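Local coordinates for protein exotoxin A (Pseudomonas aeruginosa, PDB 1IKP) that transfers ADP-ribose from NAD, probably to elongation factor 2 of host cells as in related toxins, and probably reaches those cells through a separate binding domain, at residues A[110-115]-A[132-137]; A[42-47]-A[100-105]; A[85-90]-A[246-251]. The protein carries 2 engineered substitutions. All coordinates share one frame; numbering follows the deposited sequence.

Contact 1: residues A[110-115]-A[132-137]; sequences PSNIKV and IYTIEM
I113 and I135 face each other at a hydrogen-bonded antiparallel pair, their side chains alongside and pointing the same way, with I113 CG1 4.0 Å from I135 CB. V115 CG2 touches I135 CD1 beside them, and I113 CG2 meets M137 CG. L142 of helix 139-145 covers I113 and M137 on this apolar face. The hairpin ladder is intact: I113 N reaches I135 O at 3.0 Å, and I135 N returns to I113 O at 169° on hydrogen. Beyond the backbone, the face carrying N112, K114, T134 and E136 is polar. K114 turns back at chi2 (-54°), which brings NZ 2.8 Å from T134 OG1. The same NZ is 2.9 Å from N112 OD1, which it approaches from above the carbonyl plane, 42° out of it. T134 CG2 packs against N112 CG at 3.4 Å. At the end of the strands, S111 OG gives its proton to the syn lone pair of E136 OE2 at 2.6 Å, and a water joins N112 ND2 to E136 OE1. E270 pairs with K114 NZ and N112 ND2, while H275 N bonds E136 OE2. These buried polar groups thus partner one another and E270, H275 and W190, and the K114 ammonium probably helps keep E270 ionised.

Contact 2: residues A[42-47]-A[100-105]; sequences VLHYSM and NWLVPI
Y45 and W101, a hydrogen-bonded antiparallel pair, lie with their ring planes 3° apart but slid past one another, so that the tyrosine ring and the indole five-membered ring, centroids 4.5 Å apart, barely overlap. The indole six-membered ring instead receives Y45 CB over its face, 3.4 Å from the centroid, as a CH-pi contact. W101 CG, set between the backbone N and the carbonyl carbon (chi1 69°), lays the indole under Y45 CB. M47 CE reaches the indole edge near its plane, 4.0 Å from W101 CH2, and V103 CG2 abuts Y45 CE2 at 3.7 Å. Both strands belong to the large sheet of the concanavalin-like beta sandwich, where strand 40-49 runs antiparallel to strand 97-106, five successive bridges keeping the register. On the other face, H44 NE2 donates to N100 OD1 at 2.9 Å, with the acceptor 8° out of the imidazole plane and the donor on a lone pair of the amide oxygen. L102 CD2 lies 3.7 Å from H44 CD2. What positions N100 lies one shell out: its ND2 bonds S98 OG and F116 O, fixing the amide rotation. W190 of helix 188-191 covers V42, L102 and P104, and V115 of strand 112-120 touches W101.

Contact 3: residues A[85-90]-A[246-251]; sequences VRYSYT and HRLHFP
Y87 reaches across to the backbone of 247-249, and its hydroxyl sets the tight part of this contact. H249 N donates to Y87 OH over 2.9 Å at 160°, while the carbonyl oxygen of T134 takes the hydroxyl proton, so that the phenol is gripped by one donor and one acceptor and its rotation is limited. The backbone carbon L248 C lies at the edge of the tyrosine ring, near its plane, and L248 CD1 comes within 3.7 Å of Y87 OH. Along the ring, Y87 CE2 meets H249 CB at 3.5 Å and R247 CG at 4.0 Å; the R247 guanidinium is turned 83° to the ring plane and runs on to salt bridges with D366 and D387.

The imidazole of H249 also fits closely. With CG anti to the backbone N (chi1 166°), the ring swings toward strand 85-90, where V85 CA lies at its edge and V85 CG1 is 4.1 Å from H249 CD2. The backbone nitrogen of P251 sits over one face of this ring, and, as modelled, H249 ND1 bonds D366 OD1, which would help orient the ring.

Outward the fit slackens. V85 CG2 and P251 CG touch at 3.9 Å without a polar partner between them. Of the exposed R86 side chain CB is the nearest part, 4.3 Å from H249 CD2, and the guanidinium leads away to a salt bridge with E76. No beta bridge joins the two segments. The arrangement is instead a contact between sheets: the outermost strand 85-90 of the six-stranded sheet meets the end of strand 245-248 of the larger one and the loop that follows it, H249 to P251, as in a concanavalin-like beta sandwich.

Contacts 1 and 2 are strand pairs of one sheet, with centres about 10 Å apart, linked where strands 97-106 and 112-120 run side by side: K114 O lies 2.8 Å from L102 N, a probable hydrogen bond. Contact 3, centred about 10 Å from contact 1, reaches that sheet on the other side of the 112-136 hairpin, through I132 O and R247 N 3.0 Å apart, while Y133 packs against Y87 and Y89 of the opposing sheet. Contacts 2 and 3 do not touch, their nearest atoms being about 8 Å apart. The side chains of M137 and R86 each lie about 8 Å from a bound sodium ion. All three contacts lie in the binding region, not the catalytic one.

Contact 1: residues A[110-115]-A[132-137]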
loop_
_atom_site.group_PDB
_atom_site.type_symbol
_atom_site.label_atom_id
_atom_site.label_comp_id
_atom_site.label_asym_id
_atom_site.label_seq_id
_atom_site.Cartn_x
_atom_site.Cartn_y
_atom_site.Cartn_z
ATOM N N PRO A 110 -14.839 5.466 5.930
ATOM C CA PRO A 110 -14.412 4.080 5.763
ATOM C C PRO A 110 -15.256 3.349 6.826
ATOM O O PRO A 110 -15.661 3.955 7.817
ATOM C CB PRO A 110 -12.942 4.128 6.168
ATOM C CG PRO A 110 -12.522 5.507 5.756
ATOM C CD PRO A 110 -13.682 6.353 6.174
ATOM N N SER A 111 -15.505 2.061 6.633
ATOM C CA SER A 111 -16.314 1.308 7.592
ATOM C C SER A 111 -15.499 0.452 8.561
ATOM O O SER A 111 -15.960 -0.584 9.026
ATOM C CB SER A 111 -17.326 0.433 6.834
ATOM O OG SER A 111 -16.728 -0.400 5.858
ATOM N N ASN A 112 -14.297 0.912 8.890
ATOM C CA ASN A 112 -13.427 0.181 9.788
ATOM C C ASN A 112 -12.790 1.115 10.797
ATOM O O ASN A 112 -12.880 2.346 10.677
ATOM C CB ASN A 112 -12.320 -0.534 8.988
ATOM C CG ASN A 112 -11.467 0.420 8.158
ATOM O OD1 ASN A 112 -10.636 1.175 8.683
ATOM N ND2 ASN A 112 -11.671 0.390 6.839
ATOM N N ILE A 113 -12.189 0.509 11.815
ATOM C CA ILE A 113 -11.407 1.280 12.784
ATOM C C ILE A 113 -9.941 0.872 12.626
ATOM O O ILE A 113 -9.619 -0.174 12.030
ATOM C CB ILE A 113 -11.790 1.016 14.272
ATOM C CG1 ILE A 113 -11.477 -0.420 14.683
ATOM C CG2 ILE A 113 -13.189 1.451 14.520
ATOM C CD1 ILE A 113 -11.594 -0.619 16.200
ATOM N N LYS A 114 -9.049 1.726 13.148
ATOM C CA LYS A 114 -7.620 1.394 13.167
ATOM C C LYS A 114 -7.275 1.213 14.635
ATOM O O LYS A 114 -7.855 1.875 15.498
ATOM C CB LYS A 114 -6.729 2.527 12.644
ATOM C CG LYS A 114 -7.029 2.975 11.233
ATOM C CD LYS A 114 -7.011 1.821 10.245
ATOM C CE LYS A 114 -7.168 2.339 8.808
ATOM N NZ LYS A 114 -7.815 1.295 8.009
ATOM N N VAL A 115 -6.346 0.305 14.903
ATOM C CA VAL A 115 -5.876 0.062 16.265
ATOM C C VAL A 115 -4.352 -0.001 16.219
ATOM O O VAL A 115 -3.772 -0.604 15.309
ATOM C CB VAL A 115 -6.423 -1.287 16.816
ATOM C CG1 VAL A 115 -5.922 -1.513 18.264
ATOM C CG2 VAL A 115 -7.937 -1.272 16.793
ATOM N N ILE A 132 -0.204 -0.749 12.225
ATOM C CA ILE A 132 -1.535 -0.158 12.302
ATOM C C ILE A 132 -2.474 -1.286 11.828
ATOM O O ILE A 132 -2.356 -1.761 10.698
ATOM C CB ILE A 132 -1.643 1.060 11.388
ATOM C CG1 ILE A 132 -0.612 2.105 11.835
ATOM C CG2 ILE A 132 -3.065 1.619 11.427
ATOM C CD1 ILE A 132 -0.487 3.296 10.923
ATOM N N TYR A 133 -3.371 -1.714 12.706
ATOM C CA TYR A 133 -4.279 -2.822 12.423
ATOM C C TYR A 133 -5.661 -2.320 12.035
ATOM O O TYR A 133 -6.179 -1.387 12.638
ATOM C CB TYR A 133 -4.375 -3.743 13.646
ATOM C CG TYR A 133 -3.048 -4.336 14.069
ATOM C CD1 TYR A 133 -2.429 -5.348 13.338
ATOM C CD2 TYR A 133 -2.425 -3.889 15.232
ATOM C CE1 TYR A 133 -1.218 -5.913 13.762
ATOM C CE2 TYR A 133 -1.237 -4.432 15.649
ATOM C CZ TYR A 133 -0.636 -5.446 14.928
ATOM O OH TYR A 133 0.523 -6.016 15.382
ATOM N N THR A 134 -6.254 -2.926 11.007
ATOM C CA THR A 134 -7.577 -2.507 10.566
ATOM C C THR A 134 -8.671 -3.559 10.903
ATOM O O THR A 134 -8.547 -4.732 10.551
ATOM C CB THR A 134 -7.565 -2.251 9.046
ATOM O OG1 THR A 134 -6.685 -1.158 8.761
ATOM C CG2 THR A 134 -8.963 -1.901 8.538
ATOM N N ILE A 135 -9.744 -3.118 11.558
ATOM C CA ILE A 135 -10.864 -4.007 11.929
ATOM C C ILE A 135 -12.185 -3.507 11.382
ATOM O O ILE A 135 -12.652 -2.434 11.744
ATOM C CB ILE A 135 -10.942 -4.176 13.470
ATOM C CG1 ILE A 135 -9.631 -4.784 13.972
ATOM C CG2 ILE A 135 -12.125 -5.087 13.833
ATOM C CD1 ILE A 135 -9.547 -4.950 15.493
ATOM N N GLU A 136 -12.787 -4.318 10.505
ATOM C CA GLU A 136 -14.047 -3.991 9.859
ATOM C C GLU A 136 -15.233 -3.959 10.808
ATOM O O GLU A 136 -15.506 -4.955 11.479
ATOM C CB GLU A 136 -14.309 -5.005 8.750
ATOM C CG GLU A 136 -15.526 -4.692 7.909
ATOM C CD GLU A 136 -15.455 -3.314 7.244
ATOM O OE1 GLU A 136 -14.334 -2.812 7.034
ATOM O OE2 GLU A 136 -16.511 -2.747 6.906
ATOM N N MET A 137 -15.972 -2.856 10.820
ATOM C CA MET A 137 -17.107 -2.702 11.713
ATOM C C MET A 137 -18.456 -2.511 11.057
ATOM O O MET A 137 -19.495 -2.871 11.622
ATOM C CB MET A 137 -16.882 -1.524 12.681
ATOM C CG MET A 137 -15.649 -1.726 13.575
ATOM S SD MET A 137 -15.883 -3.072 14.785
ATOM C CE MET A 137 -17.076 -4.127 14.035
HETATM O O HOH W 1 -13.316 -1.186 5.074
#

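Contact 2: residues A[42-47]-A[100-105]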
loop_
_atom_site.group_PDB
_atom_site.type_symbol
_atom_site.label_atom_id
_atom_site.label_comp_id
_atom_site.label_asym_id
_atom_site.label_seq_id
_atom_site.Cartn_x
_atom_site.Cartn_y
_atom_site.Cartn_z
ATOM N N VAL A 42 -11.765 12.281 12.489
ATOM C CA VAL A 42 -11.254 11.073 13.126
ATOM C C VAL A 42 -11.242 11.251 14.645
ATOM O O VAL A 42 -10.696 12.237 15.166
ATOM C CB VAL A 42 -9.820 10.764 12.687
ATOM C CG1 VAL A 42 -9.291 9.534 13.449
ATOM C CG2 VAL A 42 -9.756 10.504 11.184
ATOM N N LEU A 43 -11.872 10.317 15.348
ATOM C CA LEU A 43 -11.870 10.290 16.799
ATOM C C LEU A 43 -10.678 9.419 17.178
ATOM O O LEU A 43 -10.561 8.292 16.687
ATOM C CB LEU A 43 -13.143 9.637 17.344
ATOM C CG LEU A 43 -14.392 10.497 17.223
ATOM C CD1 LEU A 43 -15.635 9.648 17.403
ATOM C CD2 LEU A 43 -14.327 11.607 18.290
ATOM N N HIS A 44 -9.786 9.946 18.013
ATOM C CA HIS A 44 -8.625 9.194 18.462
ATOM C C HIS A 44 -8.795 8.894 19.950
ATOM O O HIS A 44 -8.765 9.812 20.795
ATOM C CB HIS A 44 -7.352 10.019 18.224
ATOM C CG HIS A 44 -6.092 9.360 18.687
ATOM N ND1 HIS A 44 -4.854 9.959 18.576
ATOM C CD2 HIS A 44 -5.868 8.135 19.219
ATOM C CE1 HIS A 44 -3.923 9.134 19.015
ATOM N NE2 HIS A 44 -4.515 8.017 19.407
ATOM N N TYR A 45 -9.025 7.620 20.245
ATOM C CA TYR A 45 -9.195 7.119 21.615
ATOM C C TYR A 45 -7.857 6.571 22.090
ATOM O O TYR A 45 -7.211 5.820 21.373
ATOM C CB TYR A 45 -10.210 5.972 21.656
ATOM C CG TYR A 45 -11.636 6.369 21.366
ATOM C CD1 TYR A 45 -12.537 6.617 22.406
ATOM C CD2 TYR A 45 -12.090 6.498 20.051
ATOM C CE1 TYR A 45 -13.856 6.979 22.153
ATOM C CE2 TYR A 45 -13.413 6.866 19.785
ATOM C CZ TYR A 45 -14.288 7.102 20.831
ATOM O OH TYR A 45 -15.603 7.472 20.591
ATOM N N SER A 46 -7.422 6.927 23.300
ATOM C CA SER A 46 -6.150 6.400 23.780
ATOM C C SER A 46 -6.071 6.388 25.305
ATOM O O SER A 46 -6.881 7.013 25.987
ATOM C CB SER A 46 -4.986 7.220 23.222
ATOM O OG SER A 46 -4.965 8.533 23.771
ATOM N N MET A 47 -5.111 5.628 25.817
ATOM C CA MET A 47 -4.861 5.555 27.264
ATOM C C MET A 47 -3.549 4.831 27.440
ATOM O O MET A 47 -3.155 4.018 26.604
ATOM C CB MET A 47 -5.970 4.785 27.998
ATOM C CG MET A 47 -6.114 3.324 27.600
ATOM S SD MET A 47 -7.505 2.507 28.397
ATOM C CE MET A 47 -8.855 2.993 27.311
ATOM N N ASN A 100 -4.430 2.509 21.472
ATOM C CA ASN A 100 -4.993 3.525 20.588
ATOM C C ASN A 100 -5.985 2.965 19.584
ATOM O O ASN A 100 -5.730 1.926 18.969
ATOM C CB ASN A 100 -3.895 4.196 19.751
ATOM C CG ASN A 100 -2.846 4.898 20.587
ATOM O OD1 ASN A 100 -2.918 6.113 20.805
ATOM N ND2 ASN A 100 -1.862 4.127 21.057
ATOM N N TRP A 101 -7.121 3.630 19.422
ATOM C CA TRP A 101 -7.993 3.204 18.337
ATOM C C TRP A 101 -8.599 4.440 17.689
ATOM O O TRP A 101 -8.839 5.464 18.350
ATOM C CB TRP A 101 -9.035 2.129 18.754
ATOM C CG TRP A 101 -10.128 2.520 19.659
ATOM C CD1 TRP A 101 -11.411 2.826 19.309
ATOM C CD2 TRP A 101 -10.074 2.576 21.089
ATOM N NE1 TRP A 101 -12.168 3.061 20.434
ATOM C CE2 TRP A 101 -11.368 2.921 21.539
ATOM C CE3 TRP A 101 -9.056 2.370 22.035
ATOM C CZ2 TRP A 101 -11.680 3.070 22.894
ATOM C CZ3 TRP A 101 -9.367 2.517 23.402
ATOM C CH2 TRP A 101 -10.676 2.868 23.808
ATOM N N LEU A 102 -8.787 4.361 16.371
ATOM C CA LEU A 102 -9.311 5.465 15.589
ATOM C C LEU A 102 -10.665 5.109 15.006
ATOM O O LEU A 102 -10.826 4.057 14.365
ATOM C CB LEU A 102 -8.357 5.804 14.432
ATOM C CG LEU A 102 -6.870 5.946 14.749
ATOM C CD1 LEU A 102 -6.097 6.276 13.488
ATOM C CD2 LEU A 102 -6.676 7.023 15.809
ATOM N N VAL A 103 -11.632 5.997 15.225
ATOM C CA VAL A 103 -12.985 5.814 14.693
ATOM C C VAL A 103 -13.259 6.983 13.738
ATOM O O VAL A 103 -13.262 8.145 14.157
ATOM C CB VAL A 103 -14.035 5.797 15.827
ATOM C CG1 VAL A 103 -15.451 5.580 15.243
ATOM C CG2 VAL A 103 -13.684 4.688 16.825
ATOM N N PRO A 104 -13.475 6.695 12.439
ATOM C CA PRO A 104 -13.735 7.781 11.495
ATOM C C PRO A 104 -15.179 8.221 11.609
ATOM O O PRO A 104 -16.043 7.444 12.011
ATOM C CB PRO A 104 -13.390 7.149 10.148
ATOM C CG PRO A 104 -13.882 5.737 10.323
ATOM C CD PRO A 104 -13.458 5.384 11.753
ATOM N N ILE A 105 -15.418 9.493 11.292
ATOM C CA ILE A 105 -16.772 10.034 11.331
ATOM C C ILE A 105 -16.997 10.802 10.031
ATOM O O ILE A 105 -16.063 11.329 9.422
ATOM C CB ILE A 105 -17.016 10.943 12.589
ATOM C CG1 ILE A 105 -15.993 12.071 12.648
ATOM C CG2 ILE A 105 -16.988 10.093 13.861
ATOM C CD1 ILE A 105 -16.210 13.015 13.832
#

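Contact 3: residues A[85-90]-A[246-251]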
loop_
_atom_site.group_PDB
_atom_site.type_symbol
_atom_site.label_atom_id
_atom_site.label_comp_id
_atom_site.label_asym_id
_atom_site.label_seq_id
_atom_site.Cartn_x
_atom_site.Cartn_y
_atom_site.Cartn_z
ATOM N N VAL A 85 -11.961 -10.733 12.958
ATOM C CA VAL A 85 -10.693 -10.180 12.464
ATOM C C VAL A 85 -9.718 -10.371 13.638
ATOM O O VAL A 85 -10.058 -10.039 14.778
ATOM C CB VAL A 85 -10.834 -8.692 12.112
ATOM C CG1 VAL A 85 -9.533 -8.207 11.500
ATOM C CG2 VAL A 85 -11.977 -8.504 11.093
ATOM N N ARG A 86 -8.539 -10.920 13.367
ATOM C CA ARG A 86 -7.585 -11.222 14.428
ATOM C C ARG A 86 -6.159 -10.831 14.089
ATOM O O ARG A 86 -5.683 -11.070 12.979
ATOM C CB ARG A 86 -7.583 -12.737 14.714
ATOM C CG ARG A 86 -8.874 -13.293 15.269
ATOM C CD ARG A 86 -8.596 -14.666 15.903
ATOM N NE ARG A 86 -9.712 -15.118 16.737
ATOM C CZ ARG A 86 -10.634 -15.993 16.360
ATOM N NH1 ARG A 86 -10.600 -16.538 15.149
ATOM N NH2 ARG A 86 -11.596 -16.327 17.209
ATOM N N TYR A 87 -5.462 -10.282 15.080
ATOM C CA TYR A 87 -4.069 -9.886 14.946
ATOM C C TYR A 87 -3.334 -10.186 16.247
ATOM O O TYR A 87 -3.955 -10.344 17.307
ATOM C CB TYR A 87 -3.906 -8.377 14.692
ATOM C CG TYR A 87 -4.618 -7.855 13.485
ATOM C CD1 TYR A 87 -5.796 -7.128 13.603
ATOM C CD2 TYR A 87 -4.097 -8.094 12.204
ATOM C CE1 TYR A 87 -6.453 -6.652 12.465
ATOM C CE2 TYR A 87 -4.741 -7.612 11.065
ATOM C CZ TYR A 87 -5.909 -6.905 11.212
ATOM O OH TYR A 87 -6.581 -6.456 10.088
ATOM N N SER A 88 -2.012 -10.273 16.165
ATOM C CA SER A 88 -1.194 -10.468 17.349
ATOM C C SER A 88 0.092 -9.658 17.217
ATOM O O SER A 88 0.835 -9.814 16.249
ATOM C CB SER A 88 -0.848 -11.941 17.569
ATOM O OG SER A 88 -0.148 -12.070 18.818
ATOM N N TYR A 89 0.334 -8.799 18.201
ATOM C CA TYR A 89 1.540 -7.963 18.235
ATOM C C TYR A 89 2.485 -8.511 19.292
ATOM O O TYR A 89 2.097 -8.667 20.449
ATOM C CB TYR A 89 1.176 -6.521 18.607
ATOM C CG TYR A 89 2.382 -5.640 18.854
ATOM C CD1 TYR A 89 3.320 -5.418 17.850
ATOM C CD2 TYR A 89 2.592 -5.041 20.087
ATOM C CE1 TYR A 89 4.447 -4.607 18.074
ATOM C CE2 TYR A 89 3.709 -4.237 20.318
ATOM C CZ TYR A 89 4.630 -4.032 19.301
ATOM O OH TYR A 89 5.760 -3.267 19.528
ATOM N N THR A 90 3.714 -8.809 18.901
ATOM C CA THR A 90 4.705 -9.303 19.857
ATOM C C THR A 90 5.387 -8.114 20.531
ATOM O O THR A 90 5.937 -7.232 19.856
ATOM C CB THR A 90 5.762 -10.142 19.151
ATOM O OG1 THR A 90 5.142 -11.292 18.575
ATOM C CG2 THR A 90 6.835 -10.594 20.121
ATOM N N HIS A 246 1.202 -1.341 8.079
ATOM C CA HIS A 246 -0.202 -1.660 8.294
ATOM C C HIS A 246 -0.290 -3.187 8.157
ATOM O O HIS A 246 0.565 -3.822 7.540
ATOM C CB HIS A 246 -1.091 -1.081 7.193
ATOM C CG HIS A 246 -1.557 0.323 7.422
ATOM N ND1 HIS A 246 -0.776 1.428 7.144
ATOM C CD2 HIS A 246 -2.754 0.802 7.839
ATOM C CE1 HIS A 246 -1.478 2.524 7.378
ATOM N NE2 HIS A 246 -2.679 2.176 7.797
ATOM N N ARG A 247 -1.310 -3.780 8.763
ATOM C CA ARG A 247 -1.569 -5.219 8.597
ATOM C C ARG A 247 -3.076 -5.382 8.494
ATOM O O ARG A 247 -3.843 -4.759 9.256
ATOM C CB ARG A 247 -0.995 -6.058 9.748
ATOM C CG ARG A 247 -1.103 -7.568 9.491
ATOM C CD ARG A 247 -0.026 -8.362 10.251
ATOM N NE ARG A 247 -0.097 -9.790 9.973
ATOM C CZ ARG A 247 0.949 -10.611 9.885
ATOM N NH1 ARG A 247 2.199 -10.184 10.038
ATOM N NH2 ARG A 247 0.729 -11.898 9.653
ATOM N N LEU A 248 -3.512 -6.175 7.503
ATOM C CA LEU A 248 -4.929 -6.412 7.269
ATOM C C LEU A 248 -5.145 -7.915 7.135
ATOM O O LEU A 248 -4.550 -8.577 6.293
ATOM C CB LEU A 248 -5.377 -5.720 5.969
ATOM C CG LEU A 248 -6.856 -5.914 5.605
ATOM C CD1 LEU A 248 -7.768 -5.419 6.699
ATOM C CD2 LEU A 248 -7.143 -5.165 4.293
ATOM N N HIS A 249 -5.993 -8.434 8.008
ATOM C CA HIS A 249 -6.350 -9.844 8.042
ATOM C C HIS A 249 -7.653 -10.014 7.270
ATOM O O HIS A 249 -8.564 -9.201 7.429
ATOM C CB HIS A 249 -6.508 -10.260 9.512
ATOM C CG HIS A 249 -7.180 -11.580 9.721
ATOM N ND1 HIS A 249 -6.766 -12.751 9.119
ATOM C CD2 HIS A 249 -8.209 -11.914 10.529
ATOM C CE1 HIS A 249 -7.520 -13.749 9.552
ATOM N NE2 HIS A 249 -8.401 -13.269 10.408
ATOM N N PHE A 250 -7.712 -11.042 6.417
ATOM C CA PHE A 250 -8.895 -11.382 5.613
ATOM C C PHE A 250 -9.495 -12.657 6.232
ATOM O O PHE A 250 -9.102 -13.761 5.893
ATOM C CB PHE A 250 -8.472 -11.647 4.164
ATOM C CG PHE A 250 -8.107 -10.400 3.396
ATOM C CD1 PHE A 250 -8.959 -9.907 2.411
ATOM C CD2 PHE A 250 -6.917 -9.719 3.655
ATOM C CE1 PHE A 250 -8.643 -8.757 1.690
ATOM C CE2 PHE A 250 -6.584 -8.554 2.939
ATOM C CZ PHE A 250 -7.456 -8.076 1.948
ATOM N N PRO A 251 -10.468 -12.508 7.139
ATOM C CA PRO A 251 -11.073 -13.680 7.782
ATOM C C PRO A 251 -11.674 -14.731 6.851
ATOM O O PRO A 251 -11.653 -15.916 7.181
ATOM C CB PRO A 251 -12.116 -13.069 8.717
ATOM C CG PRO A 251 -11.607 -11.724 8.976
ATOM C CD PRO A 251 -11.077 -11.270 7.651
#